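Local coordinates for cytochrome P450 (CYP102L1) (Mycobacterium phage Adler, PDB 6N6Q), which is a virus-encoded cytochrome P450 that binds heme and probably activates dioxygen to oxidise an as yet unassigned substrate, at residues Thr34-Leu39 against Asn374-His379; Leu341-Pro346 against Leu456-Ser461. All blocks are in the same frame, centred on the assembly; numbering follows the deposited sequence.

Contact 1: Thr34-Leu39 against Asn374-His379; sequences TPVQGL and NLHAAH
Val36 and Asn374 mark the nearest approach of the two backbones, with 7.3 Å between their CA atoms, so the first turn of helix 35-43 and the start of helix 375-379 are bridged by side chains. The Val36 branch that crosses is CG1, set opposite the backbone N (chi1 -178°). It runs past the Asn374 amide, the two side chains extending in opposite senses, and its methyl lies 3.5 Å from Asn374 OD1 and 3.9 Å from His376 CB. At the amide's other end, Asn374 ND2 meets Leu39 CB at 3.6 Å, so that both apolar residues lie on one side of the flat group, one near each polar atom. Its carbonyl end is held by its own helix: as the N-cap residue, Asn374 takes Ala377 N onto OD1 at 3.0 Å. That donor stands well above the carbonyl plane, 63° out of it, although the N-H itself points fairly directly at the oxygen. In the P450 fold these are probably helix A and helix K', the latter following directly on strand 370-374 of the mixed sheet. His376 reaches back with its imidazole, and Val36 O lies near the ring plane at its edge. Thr40, one turn after Val36 in helix 35-43, has its OG1 hydrogen-bonded both to Val36 O and to His376 ND1, which helps fix the rotation of the imidazole. Gln37 adds only a loose touch, CG to His376 CE1 at 4.3 Å, because its amide turns elsewhere and bonds through NE2 to Val452 O. At the far end of helix 375-379, His379 O accepts from Arg340, apparently the arginine of the ExxR motif in helix K.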
loop_
_atom_site.group_PDB
_atom_site.type_symbol
_atom_site.label_atom_id
_atom_site.label_comp_id
_atom_site.label_asym_id
_atom_site.label_seq_id
_atom_site.Cartn_x
_atom_site.Cartn_y
_atom_site.Cartn_z
ATOM N N THR A 34 -7.501 16.579 7.122
ATOM C CA THR A 34 -6.586 15.634 6.503
ATOM C C THR A 34 -5.253 15.752 7.231
ATOM O O THR A 34 -4.558 16.768 7.065
ATOM C CB THR A 34 -6.420 15.930 5.020
ATOM O OG1 THR A 34 -5.826 17.223 4.851
ATOM C CG2 THR A 34 -7.774 15.909 4.323
ATOM N N PRO A 35 -4.864 14.770 8.051
ATOM C CA PRO A 35 -3.703 14.982 8.938
ATOM C C PRO A 35 -2.388 15.193 8.205
ATOM O O PRO A 35 -1.693 16.186 8.461
ATOM C CB PRO A 35 -3.687 13.703 9.789
ATOM C CG PRO A 35 -5.080 13.166 9.711
ATOM C CD PRO A 35 -5.556 13.504 8.334
ATOM N N VAL A 36 -2.020 14.282 7.299
ATOM C CA VAL A 36 -0.709 14.363 6.662
ATOM C C VAL A 36 -0.624 15.583 5.753
ATOM O O VAL A 36 0.409 16.262 5.702
ATOM C CB VAL A 36 -0.404 13.063 5.898
ATOM C CG1 VAL A 36 0.985 13.126 5.284
ATOM C CG2 VAL A 36 -0.527 11.866 6.827
ATOM N N GLN A 37 -1.700 15.884 5.024
ATOM C CA GLN A 37 -1.710 17.087 4.200
ATOM C C GLN A 37 -1.641 18.352 5.050
ATOM O O GLN A 37 -1.104 19.370 4.596
ATOM C CB GLN A 37 -2.952 17.106 3.308
ATOM C CG GLN A 37 -2.999 15.966 2.303
ATOM C CD GLN A 37 -4.354 15.819 1.642
ATOM O OE1 GLN A 37 -4.901 16.777 1.096
ATOM N NE2 GLN A 37 -4.905 14.612 1.690
ATOM N N GLY A 38 -2.176 18.303 6.275
ATOM C CA GLY A 38 -2.078 19.442 7.174
ATOM C C GLY A 38 -0.689 19.593 7.763
ATOM O O GLY A 38 -0.190 20.711 7.926
ATOM N N LEU A 39 -0.037 18.468 8.068
ATOM C CA LEU A 39 1.328 18.518 8.579
ATOM C C LEU A 39 2.298 19.042 7.532
ATOM O O LEU A 39 3.259 19.740 7.875
ATOM C CB LEU A 39 1.763 17.134 9.059
ATOM C CG LEU A 39 0.999 16.555 10.250
ATOM C CD1 LEU A 39 1.442 15.125 10.542
ATOM C CD2 LEU A 39 1.182 17.434 11.474
ATOM N N ASN A 374 7.430 12.312 7.491
ATOM C CA ASN A 374 6.364 12.742 6.588
ATOM C C ASN A 374 6.868 12.590 5.157
ATOM O O ASN A 374 7.547 13.475 4.628
ATOM C CB ASN A 374 5.951 14.178 6.891
ATOM C CG ASN A 374 4.688 14.596 6.159
ATOM O OD1 ASN A 374 4.348 14.048 5.112
ATOM N ND2 ASN A 374 3.984 15.577 6.710
ATOM N N LEU A 375 6.532 11.461 4.526
ATOM C CA LEU A 375 6.976 11.218 3.156
ATOM C C LEU A 375 6.300 12.166 2.174
ATOM O O LEU A 375 6.935 12.632 1.221
ATOM C CB LEU A 375 6.703 9.768 2.757
ATOM C CG LEU A 375 7.583 8.689 3.385
ATOM C CD1 LEU A 375 7.013 7.318 3.084
ATOM C CD2 LEU A 375 9.008 8.806 2.866
ATOM N N HIS A 376 5.014 12.457 2.386
ATOM C CA HIS A 376 4.299 13.346 1.475
ATOM C C HIS A 376 4.947 14.722 1.426
ATOM O O HIS A 376 5.039 15.336 0.357
ATOM C CB HIS A 376 2.834 13.463 1.888
ATOM C CG HIS A 376 2.095 14.549 1.170
ATOM N ND1 HIS A 376 1.595 15.661 1.812
ATOM C CD2 HIS A 376 1.783 14.699 -0.139
ATOM C CE1 HIS A 376 1.000 16.446 0.931
ATOM N NE2 HIS A 376 1.100 15.885 -0.260
ATOM N N ALA A 377 5.406 15.224 2.573
ATOM C CA ALA A 377 6.108 16.501 2.579
ATOM C C ALA A 377 7.511 16.356 2.006
ATOM O O ALA A 377 7.991 17.245 1.291
ATOM C CB ALA A 377 6.157 17.064 3.998
ATOM N N ALA A 378 8.180 15.239 2.300
ATOM C CA ALA A 378 9.542 15.041 1.815
ATOM C C ALA A 378 9.570 14.788 0.312
ATOM O O ALA A 378 10.495 15.228 -0.381
ATOM C CB ALA A 378 10.201 13.885 2.568
ATOM N N HIS A 379 8.568 14.079 -0.211
ATOM C CA HIS A 379 8.542 13.794 -1.642
ATOM C C HIS A 379 8.201 15.032 -2.458
ATOM O O HIS A 379 8.631 15.150 -3.610
ATOM C CB HIS A 379 7.545 12.676 -1.936
ATOM C CG HIS A 379 7.997 11.326 -1.477
ATOM N ND1 HIS A 379 7.253 10.184 -1.681
ATOM C CD2 HIS A 379 9.119 10.934 -0.827
ATOM C CE1 HIS A 379 7.897 9.147 -1.176
ATOM N NE2 HIS A 379 9.031 9.574 -0.652
#

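Contact 2: Leu341-Pro346 against Leu456-Ser461; sequences LWPVAP and LTLKPS. With HEM (protoporphyrin IX containing Fe), chain E.
The loop 341-346, which leaves what is probably helix K of the P450 fold and runs along the heme into strand 347-352, meets the end of the small antiparallel hairpin 451-454/458-461; in relatives these two regions commonly line the substrate pocket. One backbone bond joins them: Leu458 N donates to Val344 O at 3.0 Å, lying in the carbonyl plane on a lone pair, with an N-H...O angle of 159°. The same oxygen is pressed by Thr457, whose CB comes as close as 3.1 Å, a tight approach just ahead of strand 458-461. Leu458 is the principal apolar residue, its two methyls going to different parts of the loop. CD1 lies 3.7 Å from Pro346 CG, resting on the proline ring, whereas CD2 points at the indole of Trp342 and meets CE3 at 3.7 Å, in the plane of the ring and at its edge, the two side chains crossing at about a right angle. Pro343 O also abuts CD2. The first torsion of Leu458, chi1 -95°, departs from the usual staggered value, in keeping with a side chain fitted between these partners. Val344 sends its two methyls different ways: CG1 lies against Leu458 O, and CG2, between the backbone N and the carbonyl carbon, touches the heme methyl CMB at 3.7 Å. Ala345 CB touches another heme methyl, CMA, at 3.7 Å. Around this junction, Trp342 stacks on Phe289 of the long helix 265-296, which Pro460 and Thr457 also touch, while Val452 of the partner strand 451-454 packs against Trp342 and Leu458, and Pro343 rests on helix 375-379.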
loop_
_atom_site.group_PDB
_atom_site.type_symbol
_atom_site.label_atom_id
_atom_site.label_comp_id
_atom_site.label_asym_id
_atom_site.label_seq_id
_atom_site.Cartn_x
_atom_site.Cartn_y
_atom_site.Cartn_z
ATOM N N LEU A 341 4.454 12.099 -5.832
ATOM C CA LEU A 341 3.523 13.203 -5.630
ATOM C C LEU A 341 2.453 12.857 -4.601
ATOM O O LEU A 341 2.002 13.736 -3.856
ATOM C CB LEU A 341 2.878 13.596 -6.959
ATOM C CG LEU A 341 2.372 15.037 -7.051
ATOM C CD1 LEU A 341 3.504 16.010 -6.766
ATOM C CD2 LEU A 341 1.765 15.307 -8.418
ATOM N N TRP A 342 2.043 11.592 -4.536
ATOM C CA TRP A 342 1.046 11.147 -3.565
ATOM C C TRP A 342 1.407 9.753 -3.082
ATOM O O TRP A 342 0.908 8.748 -3.603
ATOM C CB TRP A 342 -0.363 11.172 -4.159
ATOM C CG TRP A 342 -0.849 12.555 -4.441
ATOM C CD1 TRP A 342 -0.855 13.191 -5.648
ATOM C CD2 TRP A 342 -1.388 13.484 -3.494
ATOM N NE1 TRP A 342 -1.373 14.457 -5.512
ATOM C CE2 TRP A 342 -1.706 14.662 -4.200
ATOM C CE3 TRP A 342 -1.634 13.433 -2.119
ATOM C CZ2 TRP A 342 -2.257 15.780 -3.576
ATOM C CZ3 TRP A 342 -2.182 14.545 -1.500
ATOM C CH2 TRP A 342 -2.489 15.703 -2.230
ATOM N N PRO A 343 2.268 9.651 -2.071
ATOM C CA PRO A 343 2.598 8.330 -1.527
ATOM C C PRO A 343 1.436 7.769 -0.731
ATOM O O PRO A 343 1.067 8.325 0.309
ATOM C CB PRO A 343 3.823 8.599 -0.643
ATOM C CG PRO A 343 3.813 10.084 -0.368
ATOM C CD PRO A 343 2.766 10.747 -1.224
ATOM N N VAL A 344 0.840 6.677 -1.223
ATOM C CA VAL A 344 -0.336 6.111 -0.571
ATOM C C VAL A 344 -0.024 5.733 0.869
ATOM O O VAL A 344 -0.888 5.834 1.746
ATOM C CB VAL A 344 -0.874 4.913 -1.378
ATOM C CG1 VAL A 344 -1.406 5.386 -2.721
ATOM C CG2 VAL A 344 0.210 3.865 -1.574
ATOM N N ALA A 345 1.203 5.302 1.141
ATOM C CA ALA A 345 1.682 5.211 2.512
ATOM C C ALA A 345 2.386 6.522 2.838
ATOM O O ALA A 345 3.589 6.662 2.581
ATOM C CB ALA A 345 2.620 4.018 2.693
ATOM N N PRO A 346 1.674 7.505 3.399
ATOM C CA PRO A 346 2.221 8.868 3.464
ATOM C C PRO A 346 3.381 9.028 4.430
ATOM O O PRO A 346 4.035 10.078 4.405
ATOM C CB PRO A 346 1.015 9.703 3.908
ATOM C CG PRO A 346 0.210 8.756 4.733
ATOM C CD PRO A 346 0.384 7.394 4.106
ATOM N N LEU A 456 -6.453 4.688 6.087
ATOM C CA LEU A 456 -5.147 4.113 6.375
ATOM C C LEU A 456 -4.121 4.522 5.330
ATOM O O LEU A 456 -2.918 4.492 5.611
ATOM C CB LEU A 456 -5.241 2.589 6.449
ATOM C CG LEU A 456 -6.198 2.029 7.503
ATOM C CD1 LEU A 456 -6.199 0.506 7.478
ATOM C CD2 LEU A 456 -5.832 2.552 8.887
ATOM N N THR A 457 -4.573 4.906 4.138
ATOM C CA THR A 457 -3.713 5.336 3.049
ATOM C C THR A 457 -4.286 6.597 2.416
ATOM O O THR A 457 -5.407 7.018 2.714
ATOM C CB THR A 457 -3.565 4.244 1.978
ATOM O OG1 THR A 457 -4.848 3.953 1.410
ATOM C CG2 THR A 457 -2.975 2.976 2.574
ATOM N N LEU A 458 -3.499 7.200 1.530
ATOM C CA LEU A 458 -3.980 8.308 0.716
ATOM C C LEU A 458 -4.773 7.762 -0.464
ATOM O O LEU A 458 -4.342 6.812 -1.126
ATOM C CB LEU A 458 -2.811 9.164 0.226
ATOM C CG LEU A 458 -2.464 10.403 1.054
ATOM C CD1 LEU A 458 -2.395 10.077 2.538
ATOM C CD2 LEU A 458 -1.153 11.011 0.576
ATOM N N LYS A 459 -5.934 8.359 -0.725
ATOM C CA LYS A 459 -6.830 7.870 -1.757
ATOM C C LYS A 459 -7.457 9.037 -2.506
ATOM O O LYS A 459 -7.828 10.045 -1.886
ATOM C CB LYS A 459 -7.937 6.992 -1.155
ATOM C CG LYS A 459 -8.758 6.232 -2.179
ATOM C CD LYS A 459 -9.920 5.505 -1.529
ATOM C CE LYS A 459 -10.984 6.484 -1.074
ATOM N NZ LYS A 459 -11.494 7.294 -2.215
ATOM N N PRO A 460 -7.577 8.939 -3.830
ATOM C CA PRO A 460 -8.328 9.953 -4.588
ATOM C C PRO A 460 -9.818 9.814 -4.315
ATOM O O PRO A 460 -10.398 8.742 -4.504
ATOM C CB PRO A 460 -7.985 9.636 -6.049
ATOM C CG PRO A 460 -6.777 8.743 -5.992
ATOM C CD PRO A 460 -6.905 7.975 -4.717
ATOM N N SER A 461 -10.437 10.903 -3.868
ATOM C CA SER A 461 -11.851 10.912 -3.527
ATOM C C SER A 461 -12.680 11.402 -4.707
ATOM O O SER A 461 -12.306 12.364 -5.385
ATOM C CB SER A 461 -12.112 11.794 -2.300
ATOM O OG SER A 461 -11.758 13.143 -2.548
HETATM C CHA HEM E . 5.471 -2.454 4.950
HETATM C CHB HEM E . 4.149 0.755 1.547
HETATM C CHC HEM E . 2.284 -2.855 -1.128
HETATM C CHD HEM E . 2.945 -5.897 2.604
HETATM C C1A HEM E . 5.309 -1.266 4.263
HETATM C C2A HEM E . 5.795 0.044 4.658
HETATM C C3A HEM E . 5.430 0.922 3.722
HETATM C C4A HEM E . 4.699 0.212 2.692
HETATM C CMA HEM E . 5.736 2.434 3.744
HETATM C CAA HEM E . 6.589 0.382 5.937
HETATM C CBA HEM E . 5.598 0.641 7.068
HETATM C CGA HEM E . 6.309 1.152 8.295
HETATM O O1A HEM E . 7.538 1.419 8.221
HETATM O O2A HEM E . 5.643 1.295 9.352
HETATM C C1B HEM E . 3.582 0.052 0.501
HETATM C C2B HEM E . 3.210 0.600 -0.788
HETATM C C3B HEM E . 2.693 -0.397 -1.534
HETATM C C4B HEM E . 2.723 -1.606 -0.731
HETATM C CMB HEM E . 3.409 2.087 -1.164
HETATM C CAB HEM E . 2.137 -0.374 -2.983
HETATM C CBB HEM E . 2.053 0.714 -3.759
HETATM C C1C HEM E . 2.318 -4.011 -0.375
HETATM C C2C HEM E . 1.933 -5.339 -0.809
HETATM C C3C HEM E . 2.107 -6.186 0.207
HETATM C C4C HEM E . 2.618 -5.428 1.343
HETATM C CMC HEM E . 1.401 -5.726 -2.206
HETATM C CAC HEM E . 1.794 -7.700 0.109
HETATM C CBC HEM E . 2.001 -8.552 1.118
HETATM C C1D HEM E . 3.693 -5.242 3.563
HETATM C C2D HEM E . 4.144 -5.792 4.829
HETATM C C3D HEM E . 4.839 -4.846 5.472
HETATM C C4D HEM E . 4.860 -3.656 4.644
HETATM C CMD HEM E . 3.866 -7.222 5.345
HETATM C CAD HEM E . 5.508 -4.992 6.859
HETATM C CBD HEM E . 6.886 -5.628 6.709
HETATM C CGD HEM E . 7.580 -5.684 8.048
HETATM O O1D HEM E . 8.394 -6.621 8.263
HETATM O O2D HEM E . 7.318 -4.800 8.904
HETATM N NA HEM E . 4.644 -1.118 3.059
HETATM N NB HEM E . 3.271 -1.293 0.498
HETATM N NC HEM E . 2.730 -4.109 0.940
HETATM N ND HEM E . 4.151 -3.938 3.489
HETATM FE FE HEM E . 3.569 -2.585 2.048
#

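How the contacts relate
Both contacts are buried, but contact 2 lies deeper, its centre about 9 Å from the centre of the chain, against about 16 Å for that of contact 1, and it alone touches the heme. Their centres are about 10 Å apart, and they meet directly where His376 N probably bonds to Pro346 O at 3.3 Å and where the rings of His376 and Trp342 meet with their planes at about 20°. Hairpin 451-454/458-461 serves both: strand 451-454 receives the start of helix 35-43 at contact 1, and strand 458-461 takes the loop at contact 2. Contact 1 is built around a capping amide and a threonine-linked histidine, contact 2 around a leucine and one backbone bond.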